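Aminopeptidase YwaD (Bacillus subtilis, PDB 6HC6) is a secreted aminopeptidase that uses two zinc ions to cleave a range of N-terminal amino acids from peptides. Local coordinates at residues Gly300-Val305 with His373-Glu378; Leu335-Leu340 with Asp382-Ile387; Leu365-Ser370 with Ala447-Glu452. One frame throughout, in Å; residues are numbered along the deposited sequence.

Interaction 1 (Gly300-Val305 with His373-Glu378); sequences GSSHYV and HVPFHE
Val305 sets one of its methyls squarely on the aromatic ring of Phe376. Val305 CG2 stands 3.7 Å from the centroid of the Phe376 ring and only 3° off its normal, a CH-pi contact over the centre of the face, so all six ring carbons lie at much the same distance from it. The valine has CG1 opposite the backbone N (chi1 172°), which sends that methyl to the carbonyl of Pro375 and turns CG2 to the phenylalanine. Phe376 in turn holds CG anti to its carbonyl carbon, beside the backbone N, which brings the end of the ring nearer to helix 299-306. Val305 CG1 sits 3.6 Å from Pro375 O, while Val305 CG2 also touches Pro375 CB at 3.9 Å. About a turn before Val305, Ser301 and Ser302 meet the ring of Pro375 on the other helix. Pro375 CG lies 3.4 Å from Ser301 OG and 3.6 Å from Ser302 OG. These are van der Waals contacts; the hydroxyls spend their hydrogen bonds on Asp372 OD2 (Ser301) and Leu298 O (Ser302). Tyr304 adds a looser touch, with CD2 4.2 Å from Phe376 CZ, and its OH reaches on to Arg287. With an alanine here, the ring of Phe376 would be gone and Val305 CG2 would probably face a gap where its aromatic platform had been. The two helices run roughly alongside each other, their axes 8.5 Å apart and crossing at -32°. Both lie against the mixed sheet of the peptidase domain: Ser301 and Phe376 rest on Phe291 and Tyr304 on Ile289 of strand 285-291, while Phe376 also meets Tyr246, Asn319 and Ser383 of three further strands.

Interaction 2 (Leu335-Leu340 with Asp382-Ile387); sequences LYVNTL and DSANFI
Tyr336 and Ile387 trade two backbone hydrogen bonds across an antiparallel strand pair, inside the mixed sheet of the M28 peptidase alpha/beta fold. Tyr336 N gives to Ile387 O at 2.8 Å, and Ile387 N returns the bond to Tyr336 O at 3.1 Å. Two residues further along strand 334-339, Asn338 pairs with Asn385 in the next hydrogen-bonded pair; the Asn338 N to Asn385 O bond, 2.9 Å long, is almost straight at 176°. Between them sits the non-hydrogen-bonded pair of Val337 and Phe386, whose side chains lie side by side and point the same way. Phe386 can be followed outward. Phe386 CB passes 4.1 Å from Tyr336 O. With CG opposite the carbonyl carbon (chi1 -63°), the ring runs out beside Val337: Phe386 CD2 is 3.9 Å from Val337 CG2, and Phe386 CE2, further along the same rim, comes to 3.7 Å of that methyl. The side chain also packs on Val347 and Ser351 of helix 346-358. Val337 CG1 reaches diagonally across to Ala384 CB of the partner strand, 3.6 Å away, which also belongs to this apolar layer under the helix. On the face shared by Tyr336, Asn338 and Ile387, the side chain of Asn385 lies beside that of Asp323, a zinc ligand, and its OD1 is hydrogen-bonded to Asn321 ND2. Where the strands part, one water takes over: it accepts from Leu340 N and donates to Ser383 O, 2.8 Å from the water oxygen.

Interaction 3 (Leu365-Ser370 with Ala447-Glu452); sequences LTQGGS and ASDIFE. With ZN (zinc ion), chain E.
Ser370 carries its hydroxyl opposite the carbonyl carbon (chi1 -55°); this puts OG on the same side as its own N, and the two meet neighbouring carbonyls of 447-452. In Glu452, CG is likewise opposite the carbonyl carbon and the chain then runs extended to the metal. This is the rim of the two-zinc active site of an M28 aminopeptidase, where the C-terminal tail lies against the loop following the edge strand 363-367. Ser370 N bonds to Asp449 O at a short 2.6 Å, coming from well above the carbonyl plane, 58° out of it. Ser370 OG donates to Phe451 O at 2.9 Å, again from above the plane. Gly369 lies right against Asp449 O, and a beta carbon at this position would fall 2.5 Å from that oxygen, a clash. A water joins the two segments more gently: it accepts from Gly369 N at 2.8 Å and donates to Ser370 OG and to Asp449 OD1, so the serine oxygen both gives and receives. The carboxylate of Asp449 also meets Gln367 from the opposite direction, but the Gln367 NE2 to Asp449 OD1 bond is weak at 3.4 Å, and the amide's stronger partner is Leu340 O. Within the tail, Ala447 O takes bonds from both Ile450 N and Phe451 N, which holds the turn that presents these carbonyls. Glu452 packs its CG on Ser370 CB, 4.0 Å away. It shares its metal with Asp262, Glu295, His401 and a water: Glu452 OE1 binds the zinc ion at 2.3 Å and is hydrogen-bonded to Tyr400 OH, while OE2 accepts from the zinc-bound water.

Overall arrangement
Interactions 1 and 2 are buried in the peptidase domain, whereas interaction 3 lies at the surface, where the tail enters the zinc site. Their chemistry follows: methyl, ring and proline packing between helices in interaction 1, regular backbone bonds between strands in interaction 2, and irregular loop bonds, water and metal in interaction 3. They are directly joined. Strand 334-339 of interaction 2 lies between strands 382-389 and 363-367, and Thr339 N bonds to Thr366 O on the latter. Helix 373-378 touches both other contacts, through His373 O with Ser383 OG and His373 NE2 with Gly368 O. Val374 CG2 also packs on Gly369 and Asp449.

Interaction 1 (Gly300-Val305 with His373-Glu378)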
ATOM      1  N   GLY A 300      -7.714  -0.107  -5.372  1.00 19.71           N
ATOM      2  CA  GLY A 300      -8.807   0.811  -5.104  1.00 18.82           C
ATOM      3  C   GLY A 300      -8.668   2.119  -5.850  1.00 22.90           C
ATOM      4  O   GLY A 300      -9.642   2.607  -6.427  1.00 18.97           O
ATOM      5  N   SER A 301      -7.466   2.706  -5.847  1.00 15.10           N
ATOM      6  CA  SER A 301      -7.293   3.947  -6.600  1.00 16.88           C
ATOM      7  C   SER A 301      -7.378   3.703  -8.105  1.00 23.78           C
ATOM      8  O   SER A 301      -7.912   4.547  -8.841  1.00 21.48           O
ATOM      9  CB  SER A 301      -5.968   4.617  -6.218  1.00 16.89           C
ATOM     10  OG  SER A 301      -4.894   3.720  -6.388  1.00 19.42           O
ATOM     11  N   SER A 302      -6.886   2.557  -8.585  1.00 19.65           N
ATOM     12  CA  SER A 302      -7.047   2.239 -10.003  1.00 23.72           C
ATOM     13  C   SER A 302      -8.521   2.125 -10.372  1.00 20.96           C
ATOM     14  O   SER A 302      -8.960   2.669 -11.389  1.00 24.17           O
ATOM     15  CB  SER A 302      -6.316   0.941 -10.352  1.00 25.81           C
ATOM     16  OG  SER A 302      -4.914   1.116 -10.259  1.00 28.49           O
ATOM     17  N   HIS A 303      -9.301   1.414  -9.554  1.00 22.85           N
ATOM     18  CA  HIS A 303     -10.738   1.330  -9.800  1.00 21.16           C
ATOM     19  C   HIS A 303     -11.365   2.716  -9.798  1.00 22.70           C
ATOM     20  O   HIS A 303     -12.154   3.057 -10.687  1.00 28.07           O
ATOM     21  CB  HIS A 303     -11.410   0.458  -8.743  1.00 19.93           C
ATOM     22  CG  HIS A 303     -12.881   0.281  -8.960  1.00 28.88           C
ATOM     23  ND1 HIS A 303     -13.398  -0.698  -9.780  1.00 34.87           N
ATOM     24  CD2 HIS A 303     -13.945   0.964  -8.473  1.00 32.21           C
ATOM     25  CE1 HIS A 303     -14.717  -0.616  -9.786  1.00 30.10           C
ATOM     26  NE2 HIS A 303     -15.074   0.387  -9.002  1.00 32.37           N
ATOM     27  N   TYR A 304     -11.020   3.527  -8.795  1.00 21.28           N
ATOM     28  CA  TYR A 304     -11.625   4.848  -8.657  1.00 18.23           C
ATOM     29  C   TYR A 304     -11.339   5.714  -9.874  1.00 25.54           C
ATOM     30  O   TYR A 304     -12.257   6.299 -10.467  1.00 24.62           O
ATOM     31  CB  TYR A 304     -11.111   5.540  -7.389  1.00 18.05           C
ATOM     32  CG  TYR A 304     -11.762   6.888  -7.202  1.00 18.86           C
ATOM     33  CD1 TYR A 304     -13.025   6.986  -6.643  1.00 23.13           C
ATOM     34  CD2 TYR A 304     -11.148   8.057  -7.651  1.00 19.68           C
ATOM     35  CE1 TYR A 304     -13.654   8.210  -6.509  1.00 23.51           C
ATOM     36  CE2 TYR A 304     -11.781   9.294  -7.525  1.00 20.65           C
ATOM     37  CZ  TYR A 304     -13.030   9.353  -6.944  1.00 22.99           C
ATOM     38  OH  TYR A 304     -13.673  10.562  -6.778  1.00 21.31           O
ATOM     39  N   VAL A 305     -10.066   5.832 -10.254  1.00 22.16           N
ATOM     40  CA  VAL A 305      -9.730   6.696 -11.383  1.00 18.53           C
ATOM     41  C   VAL A 305     -10.320   6.139 -12.667  1.00 22.48           C
ATOM     42  O   VAL A 305     -10.778   6.893 -13.535  1.00 27.91           O
ATOM     43  CB  VAL A 305      -8.203   6.875 -11.489  1.00 23.88           C
ATOM     44  CG1 VAL A 305      -7.838   7.607 -12.782  1.00 25.95           C
ATOM     45  CG2 VAL A 305      -7.671   7.622 -10.255  1.00 23.52           C
ATOM     46  N   HIS A 373      -1.226   7.854  -5.567  1.00 18.32           N
ATOM     47  CA  HIS A 373      -1.098   8.960  -6.505  1.00 19.97           C
ATOM     48  C   HIS A 373      -0.849   8.474  -7.924  1.00 18.84           C
ATOM     49  O   HIS A 373      -1.027   9.245  -8.869  1.00 19.67           O
ATOM     50  CB  HIS A 373       0.047   9.880  -6.083  1.00 18.06           C
ATOM     51  CG  HIS A 373       1.386   9.211  -6.083  1.00 18.30           C
ATOM     52  ND1 HIS A 373       1.661   8.087  -5.331  1.00 19.90           N
ATOM     53  CD2 HIS A 373       2.534   9.514  -6.737  1.00 21.75           C
ATOM     54  CE1 HIS A 373       2.917   7.727  -5.526  1.00 22.69           C
ATOM     55  NE2 HIS A 373       3.467   8.574  -6.379  1.00 22.03           N
ATOM     56  N   VAL A 374      -0.446   7.220  -8.098  1.00 16.96           N
ATOM     57  CA  VAL A 374       0.041   6.778  -9.402  1.00 18.66           C
ATOM     58  C   VAL A 374      -1.109   6.714 -10.403  1.00 18.94           C
ATOM     59  O   VAL A 374      -0.942   7.194 -11.527  1.00 22.10           O
ATOM     60  CB  VAL A 374       0.783   5.434  -9.302  1.00 17.45           C
ATOM     61  CG1 VAL A 374       1.061   4.867 -10.694  1.00 19.71           C
ATOM     62  CG2 VAL A 374       2.094   5.612  -8.535  1.00 19.48           C
ATOM     63  N   PRO A 375      -2.272   6.130 -10.082  1.00 16.77           N
ATOM     64  CA  PRO A 375      -3.366   6.152 -11.073  1.00 20.14           C
ATOM     65  C   PRO A 375      -3.796   7.556 -11.463  1.00 20.82           C
ATOM     66  O   PRO A 375      -4.199   7.778 -12.616  1.00 21.62           O
ATOM     67  CB  PRO A 375      -4.493   5.386 -10.361  1.00 21.63           C
ATOM     68  CG  PRO A 375      -3.777   4.463  -9.459  1.00 21.54           C
ATOM     69  CD  PRO A 375      -2.591   5.238  -8.958  1.00 15.96           C
ATOM     70  N   PHE A 376      -3.737   8.512 -10.535  1.00 21.15           N
ATOM     71  CA  PHE A 376      -4.042   9.895 -10.893  1.00 23.21           C
ATOM     72  C   PHE A 376      -3.032  10.418 -11.900  1.00 23.96           C
ATOM     73  O   PHE A 376      -3.402  11.018 -12.914  1.00 26.87           O
ATOM     74  CB  PHE A 376      -4.063  10.770  -9.639  1.00 20.69           C
ATOM     75  CG  PHE A 376      -5.271  10.551  -8.784  1.00 20.06           C
ATOM     76  CD1 PHE A 376      -6.454  11.240  -9.041  1.00 21.53           C
ATOM     77  CD2 PHE A 376      -5.243   9.625  -7.752  1.00 17.25           C
ATOM     78  CE1 PHE A 376      -7.576  11.036  -8.263  1.00 20.23           C
ATOM     79  CE2 PHE A 376      -6.368   9.404  -6.968  1.00 20.14           C
ATOM     80  CZ  PHE A 376      -7.541  10.123  -7.221  1.00 19.88           C
ATOM     81  N   HIS A 377      -1.742  10.175 -11.640  1.00 22.30           N
ATOM     82  CA  HIS A 377      -0.699  10.620 -12.561  1.00 24.52           C
ATOM     83  C   HIS A 377      -0.873   9.987 -13.936  1.00 27.71           C
ATOM     84  O   HIS A 377      -0.707  10.658 -14.963  1.00 26.85           O
ATOM     85  CB  HIS A 377       0.679  10.277 -11.985  1.00 26.10           C
ATOM     86  CG  HIS A 377       1.818  10.771 -12.821  1.00 30.66           C
ATOM     87  ND1 HIS A 377       2.565  11.876 -12.474  1.00 29.82           N
ATOM     88  CD2 HIS A 377       2.328  10.325 -13.993  1.00 33.03           C
ATOM     89  CE1 HIS A 377       3.487  12.090 -13.397  1.00 36.28           C
ATOM     90  NE2 HIS A 377       3.368  11.159 -14.327  1.00 34.36           N
ATOM     91  N   GLU A 378      -1.219   8.692 -13.973  1.00 24.35           N
ATOM     92  CA  GLU A 378      -1.409   8.008 -15.249  1.00 27.51           C
ATOM     93  C   GLU A 378      -2.559   8.609 -16.045  1.00 30.53           C
ATOM     94  O   GLU A 378      -2.528   8.595 -17.283  1.00 29.00           O
ATOM     95  CB  GLU A 378      -1.652   6.522 -15.017  1.00 28.90           C
ATOM     96  CG  GLU A 378      -0.432   5.770 -14.519  1.00 41.81           C
ATOM     97  CD  GLU A 378      -0.751   4.325 -14.193  1.00 51.89           C
ATOM     98  OE1 GLU A 378      -1.694   4.085 -13.407  1.00 54.48           O
ATOM     99  OE2 GLU A 378      -0.067   3.429 -14.734  1.00 56.82           O
TER

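Interaction 2 (Leu335-Leu340 with Asp382-Ile387)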
ATOM      1  N   LEU A 335      10.461  15.197   4.955  1.00 27.62           N
ATOM      2  CA  LEU A 335       9.153  14.920   4.377  1.00 27.46           C
ATOM      3  C   LEU A 335       9.300  14.993   2.864  1.00 23.67           C
ATOM      4  O   LEU A 335       9.561  16.062   2.310  1.00 26.42           O
ATOM      5  CB  LEU A 335       8.089  15.889   4.894  1.00 25.62           C
ATOM      6  CG  LEU A 335       6.672  15.582   4.397  1.00 22.29           C
ATOM      7  CD1 LEU A 335       6.162  14.227   4.917  1.00 25.42           C
ATOM      8  CD2 LEU A 335       5.708  16.702   4.780  1.00 22.68           C
ATOM      9  N   TYR A 336       9.139  13.853   2.200  1.00 26.37           N
ATOM     10  CA  TYR A 336       9.292  13.763   0.757  1.00 22.67           C
ATOM     11  C   TYR A 336       7.963  13.946   0.047  1.00 25.16           C
ATOM     12  O   TYR A 336       6.922  13.484   0.521  1.00 23.30           O
ATOM     13  CB  TYR A 336       9.892  12.413   0.368  1.00 22.44           C
ATOM     14  CG  TYR A 336      11.349  12.364   0.708  1.00 24.07           C
ATOM     15  CD1 TYR A 336      12.290  13.006  -0.095  1.00 25.73           C
ATOM     16  CD2 TYR A 336      11.788  11.734   1.861  1.00 24.18           C
ATOM     17  CE1 TYR A 336      13.645  12.981   0.227  1.00 34.54           C
ATOM     18  CE2 TYR A 336      13.135  11.713   2.194  1.00 29.18           C
ATOM     19  CZ  TYR A 336      14.054  12.329   1.372  1.00 32.18           C
ATOM     20  OH  TYR A 336      15.390  12.312   1.707  1.00 31.54           O
ATOM     21  N   VAL A 337       8.021  14.630  -1.093  1.00 23.39           N
ATOM     22  CA  VAL A 337       6.913  14.780  -2.029  1.00 21.42           C
ATOM     23  C   VAL A 337       7.298  13.976  -3.266  1.00 28.19           C
ATOM     24  O   VAL A 337       8.133  14.409  -4.073  1.00 27.79           O
ATOM     25  CB  VAL A 337       6.649  16.251  -2.369  1.00 25.34           C
ATOM     26  CG1 VAL A 337       5.490  16.373  -3.347  1.00 30.63           C
ATOM     27  CG2 VAL A 337       6.358  17.040  -1.117  1.00 28.11           C
ATOM     28  N   ASN A 338       6.716  12.791  -3.408  1.00 25.97           N
ATOM     29  CA  ASN A 338       7.064  11.866  -4.481  1.00 22.62           C
ATOM     30  C   ASN A 338       6.158  12.093  -5.686  1.00 24.90           C
ATOM     31  O   ASN A 338       4.940  11.935  -5.580  1.00 23.40           O
ATOM     32  CB  ASN A 338       6.915  10.416  -4.000  1.00 21.39           C
ATOM     33  CG  ASN A 338       8.041   9.990  -3.076  1.00 27.23           C
ATOM     34  OD1 ASN A 338       8.941   9.261  -3.474  1.00 40.94           O
ATOM     35  ND2 ASN A 338       8.010  10.474  -1.850  1.00 35.30           N
ATOM     36  N   THR A 339       6.743  12.423  -6.837  1.00 26.74           N
ATOM     37  CA  THR A 339       5.999  12.399  -8.088  1.00 26.34           C
ATOM     38  C   THR A 339       6.529  11.272  -8.965  1.00 28.12           C
ATOM     39  O   THR A 339       7.692  10.872  -8.851  1.00 28.15           O
ATOM     40  CB  THR A 339       6.075  13.743  -8.828  1.00 25.06           C
ATOM     41  OG1 THR A 339       7.421  13.992  -9.246  1.00 28.16           O
ATOM     42  CG2 THR A 339       5.628  14.862  -7.912  1.00 24.21           C
ATOM     43  N   LEU A 340       5.651  10.724  -9.814  1.00 24.25           N
ATOM     44  CA  LEU A 340       6.017   9.512 -10.544  1.00 22.04           C
ATOM     45  C   LEU A 340       7.191   9.754 -11.491  1.00 28.78           C
ATOM     46  O   LEU A 340       7.964   8.830 -11.771  1.00 34.32           O
ATOM     47  CB  LEU A 340       4.802   8.974 -11.301  1.00 25.95           C
ATOM     48  CG  LEU A 340       4.954   7.659 -12.061  1.00 34.55           C
ATOM     49  CD1 LEU A 340       5.204   6.501 -11.087  1.00 30.30           C
ATOM     50  CD2 LEU A 340       3.734   7.396 -12.951  1.00 28.07           C
ATOM     51  N   ASP A 382      -2.206  16.087 -11.933  1.00 26.53           N
ATOM     52  CA  ASP A 382      -1.097  16.384 -11.026  1.00 23.17           C
ATOM     53  C   ASP A 382      -1.288  15.660  -9.701  1.00 20.53           C
ATOM     54  O   ASP A 382      -2.312  15.826  -9.038  1.00 23.98           O
ATOM     55  CB  ASP A 382      -1.029  17.889 -10.767  1.00 28.07           C
ATOM     56  CG  ASP A 382      -0.657  18.687 -11.993  1.00 34.59           C
ATOM     57  OD1 ASP A 382      -1.332  18.541 -13.030  1.00 39.25           O
ATOM     58  OD2 ASP A 382       0.278  19.508 -11.889  1.00 29.27           O
ATOM     59  N   SER A 383      -0.294  14.875  -9.282  1.00 20.07           N
ATOM     60  CA  SER A 383      -0.446  14.125  -8.043  1.00 18.73           C
ATOM     61  C   SER A 383       0.915  13.928  -7.405  1.00 23.75           C
ATOM     62  O   SER A 383       1.946  13.976  -8.075  1.00 21.17           O
ATOM     63  CB  SER A 383      -1.072  12.748  -8.272  1.00 23.40           C
ATOM     64  OG  SER A 383      -0.165  11.899  -8.954  1.00 28.86           O
ATOM     65  N   ALA A 384       0.905  13.670  -6.115  1.00 17.99           N
ATOM     66  CA  ALA A 384       2.101  13.333  -5.390  1.00 18.06           C
ATOM     67  C   ALA A 384       1.753  12.567  -4.128  1.00 20.17           C
ATOM     68  O   ALA A 384       0.683  12.619  -3.658  1.00 19.25           O
ATOM     69  CB  ALA A 384       2.877  14.544  -5.012  1.00 20.78           C
ATOM     70  N   ASN A 385       2.753  11.889  -3.609  1.00 19.44           N
ATOM     71  CA  ASN A 385       2.644  11.133  -2.385  1.00 19.51           C
ATOM     72  C   ASN A 385       3.559  11.714  -1.304  1.00 21.84           C
ATOM     73  O   ASN A 385       4.665  11.896  -1.572  1.00 24.77           O
ATOM     74  CB  ASN A 385       3.019   9.690  -2.642  1.00 17.24           C
ATOM     75  CG  ASN A 385       2.893   8.842  -1.424  1.00 19.11           C
ATOM     76  OD1 ASN A 385       2.015   8.986  -0.669  1.00 26.84           O
ATOM     77  ND2 ASN A 385       3.824   7.962  -1.261  1.00 16.29           N
ATOM     78  N   PHE A 386       3.042  11.989  -0.125  1.00 20.24           N
ATOM     79  CA  PHE A 386       3.779  12.534   0.977  1.00 19.60           C
ATOM     80  C   PHE A 386       4.195  11.402   1.936  1.00 20.98           C
ATOM     81  O   PHE A 386       3.384  10.664   2.361  1.00 20.74           O
ATOM     82  CB  PHE A 386       2.962  13.571   1.724  1.00 17.25           C
ATOM     83  CG  PHE A 386       2.605  14.782   0.915  1.00 18.84           C
ATOM     84  CD1 PHE A 386       1.590  14.739   0.023  1.00 21.28           C
ATOM     85  CD2 PHE A 386       3.281  15.949   1.051  1.00 21.09           C
ATOM     86  CE1 PHE A 386       1.250  15.825  -0.729  1.00 22.55           C
ATOM     87  CE2 PHE A 386       2.958  17.042   0.310  1.00 21.85           C
ATOM     88  CZ  PHE A 386       1.935  16.991  -0.567  1.00 23.99           C
ATOM     89  N   ILE A 387       5.462  11.385   2.317  1.00 18.99           N
ATOM     90  CA  ILE A 387       5.989  10.299   3.150  1.00 17.54           C
ATOM     91  C   ILE A 387       7.273  10.779   3.826  1.00 21.54           C
ATOM     92  O   ILE A 387       8.071  11.505   3.222  1.00 21.31           O
ATOM     93  CB  ILE A 387       6.211   9.028   2.293  1.00 18.59           C
ATOM     94  CG1 ILE A 387       6.862   7.902   3.100  1.00 21.62           C
ATOM     95  CG2 ILE A 387       7.038   9.354   1.068  1.00 19.71           C
ATOM     96  CD1 ILE A 387       6.898   6.580   2.339  1.00 25.32           C
TER
HETATM   97  O   HOH W   1       2.994  11.906  -9.710  1.00 23.29           O

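Interaction 3 (Leu365-Ser370 with Ala447-Glu452)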
ATOM      1  N   LEU A 365      11.368  17.371  -2.952  1.00 34.27           N
ATOM      2  CA  LEU A 365      10.740  16.741  -4.100  1.00 31.08           C
ATOM      3  C   LEU A 365      11.610  15.583  -4.566  1.00 33.67           C
ATOM      4  O   LEU A 365      12.836  15.701  -4.635  1.00 34.57           O
ATOM      5  CB  LEU A 365      10.562  17.753  -5.235  1.00 31.12           C
ATOM      6  CG  LEU A 365      10.041  17.235  -6.579  1.00 33.93           C
ATOM      7  CD1 LEU A 365       8.593  16.806  -6.457  1.00 27.95           C
ATOM      8  CD2 LEU A 365      10.188  18.302  -7.661  1.00 33.00           C
ATOM      9  N   THR A 366      10.977  14.464  -4.905  1.00 27.30           N
ATOM     10  CA  THR A 366      11.741  13.330  -5.391  1.00 30.37           C
ATOM     11  C   THR A 366      10.846  12.462  -6.267  1.00 34.82           C
ATOM     12  O   THR A 366       9.641  12.691  -6.378  1.00 27.02           O
ATOM     13  CB  THR A 366      12.323  12.546  -4.219  1.00 33.15           C
ATOM     14  OG1 THR A 366      13.296  11.618  -4.706  1.00 38.65           O
ATOM     15  CG2 THR A 366      11.193  11.808  -3.474  1.00 29.16           C
ATOM     16  N   GLN A 367      11.452  11.480  -6.924  1.00 30.19           N
ATOM     17  CA  GLN A 367      10.691  10.525  -7.717  1.00 29.32           C
ATOM     18  C   GLN A 367      10.242   9.368  -6.835  1.00 31.42           C
ATOM     19  O   GLN A 367      11.002   8.875  -5.996  1.00 27.05           O
ATOM     20  CB  GLN A 367      11.521  10.003  -8.894  1.00 31.83           C
ATOM     21  CG  GLN A 367      10.723   9.192  -9.930  1.00 37.01           C
ATOM     22  CD  GLN A 367      10.462   7.752  -9.494  1.00 42.50           C
ATOM     23  OE1 GLN A 367      11.244   7.167  -8.740  1.00 45.10           O
ATOM     24  NE2 GLN A 367       9.355   7.180  -9.965  1.00 36.87           N
ATOM     25  N   GLY A 368       9.004   8.928  -7.036  1.00 27.11           N
ATOM     26  CA  GLY A 368       8.540   7.727  -6.376  1.00 23.88           C
ATOM     27  C   GLY A 368       7.147   7.370  -6.834  1.00 27.51           C
ATOM     28  O   GLY A 368       6.340   8.260  -7.125  1.00 21.96           O
ATOM     29  N   GLY A 369       6.865   6.075  -6.931  1.00 21.69           N
ATOM     30  CA  GLY A 369       5.519   5.630  -7.231  1.00 20.31           C
ATOM     31  C   GLY A 369       4.999   4.732  -6.128  1.00 23.14           C
ATOM     32  O   GLY A 369       5.188   5.036  -4.953  1.00 21.77           O
ATOM     33  N   SER A 370       4.325   3.642  -6.496  1.00 18.86           N
ATOM     34  CA  SER A 370       3.902   2.604  -5.549  1.00 21.78           C
ATOM     35  C   SER A 370       3.010   3.141  -4.431  1.00 22.27           C
ATOM     36  O   SER A 370       3.053   2.656  -3.298  1.00 20.60           O
ATOM     37  CB  SER A 370       5.117   1.876  -4.967  1.00 28.83           C
ATOM     38  OG  SER A 370       5.911   1.369  -6.023  1.00 30.38           O
ATOM     39  N   ALA A 447       5.969  -1.741 -13.467  1.00 36.28           N
ATOM     40  CA  ALA A 447       5.527  -2.526 -12.314  1.00 31.48           C
ATOM     41  C   ALA A 447       6.184  -2.045 -11.027  1.00 26.38           C
ATOM     42  O   ALA A 447       5.535  -1.997  -9.975  1.00 28.85           O
ATOM     43  CB  ALA A 447       5.814  -4.016 -12.530  1.00 35.83           C
ATOM     44  N   SER A 448       7.471  -1.675 -11.088  1.00 26.01           N
ATOM     45  CA  SER A 448       8.153  -1.263  -9.866  1.00 32.81           C
ATOM     46  C   SER A 448       7.695   0.098  -9.366  1.00 35.23           C
ATOM     47  O   SER A 448       8.033   0.470  -8.235  1.00 30.59           O
ATOM     48  CB  SER A 448       9.672  -1.263 -10.064  1.00 36.83           C
ATOM     49  OG  SER A 448      10.093  -0.133 -10.801  1.00 40.92           O
ATOM     50  N   ASP A 449       6.931   0.843 -10.166  1.00 30.40           N
ATOM     51  CA  ASP A 449       6.281   2.056  -9.696  1.00 27.35           C
ATOM     52  C   ASP A 449       4.821   1.831  -9.326  1.00 26.98           C
ATOM     53  O   ASP A 449       4.138   2.783  -8.946  1.00 25.37           O
ATOM     54  CB  ASP A 449       6.390   3.160 -10.749  1.00 35.96           C
ATOM     55  CG  ASP A 449       7.781   3.776 -10.798  1.00 45.48           C
ATOM     56  OD1 ASP A 449       8.419   3.916  -9.728  1.00 42.18           O
ATOM     57  OD2 ASP A 449       8.236   4.113 -11.909  1.00 47.69           O
ATOM     58  N   ILE A 450       4.326   0.602  -9.421  1.00 23.39           N
ATOM     59  CA  ILE A 450       2.964   0.273  -9.022  1.00 21.93           C
ATOM     60  C   ILE A 450       2.951  -0.543  -7.740  1.00 25.98           C
ATOM     61  O   ILE A 450       2.231  -0.225  -6.793  1.00 23.02           O
ATOM     62  CB  ILE A 450       2.214  -0.468 -10.149  1.00 23.63           C
ATOM     63  CG1 ILE A 450       2.014   0.468 -11.339  1.00 28.10           C
ATOM     64  CG2 ILE A 450       0.871  -0.982  -9.613  1.00 20.49           C
ATOM     65  CD1 ILE A 450       1.523  -0.219 -12.572  1.00 32.74           C
ATOM     66  N   PHE A 451       3.749  -1.600  -7.694  1.00 22.43           N
ATOM     67  CA  PHE A 451       3.711  -2.559  -6.604  1.00 25.08           C
ATOM     68  C   PHE A 451       4.810  -2.275  -5.582  1.00 27.98           C
ATOM     69  O   PHE A 451       5.778  -1.560  -5.854  1.00 29.65           O
ATOM     70  CB  PHE A 451       3.845  -3.979  -7.155  1.00 26.52           C
ATOM     71  CG  PHE A 451       2.795  -4.329  -8.163  1.00 23.77           C
ATOM     72  CD1 PHE A 451       3.002  -4.101  -9.511  1.00 30.30           C
ATOM     73  CD2 PHE A 451       1.579  -4.862  -7.753  1.00 28.99           C
ATOM     74  CE1 PHE A 451       2.028  -4.411 -10.440  1.00 32.86           C
ATOM     75  CE2 PHE A 451       0.595  -5.163  -8.681  1.00 26.76           C
ATOM     76  CZ  PHE A 451       0.822  -4.937 -10.021  1.00 26.97           C
ATOM     77  N   GLU A 452       4.629  -2.839  -4.389  1.00 27.05           N
ATOM     78  CA  GLU A 452       5.623  -2.835  -3.326  1.00 26.30           C
ATOM     79  C   GLU A 452       6.160  -4.248  -3.152  1.00 27.31           C
ATOM     80  O   GLU A 452       5.426  -5.223  -3.340  1.00 31.55           O
ATOM     81  CB  GLU A 452       5.021  -2.333  -2.008  1.00 26.67           C
ATOM     82  CG  GLU A 452       4.401  -0.939  -2.147  1.00 22.53           C
ATOM     83  CD  GLU A 452       3.612  -0.480  -0.929  1.00 23.61           C
ATOM     84  OE1 GLU A 452       3.916  -0.904   0.215  1.00 22.28           O
ATOM     85  OE2 GLU A 452       2.695   0.350  -1.117  1.00 23.53           O
TER
HETATM   86 ZN    ZN E 502       2.620  -0.913   2.085  1.00 21.49          ZN
HETATM   87  O   HOH W   2       8.028   3.553  -6.773  1.00 40.01           O
HETATM   88  O   HOH W   3       1.555   0.831   1.016  1.00 18.72           O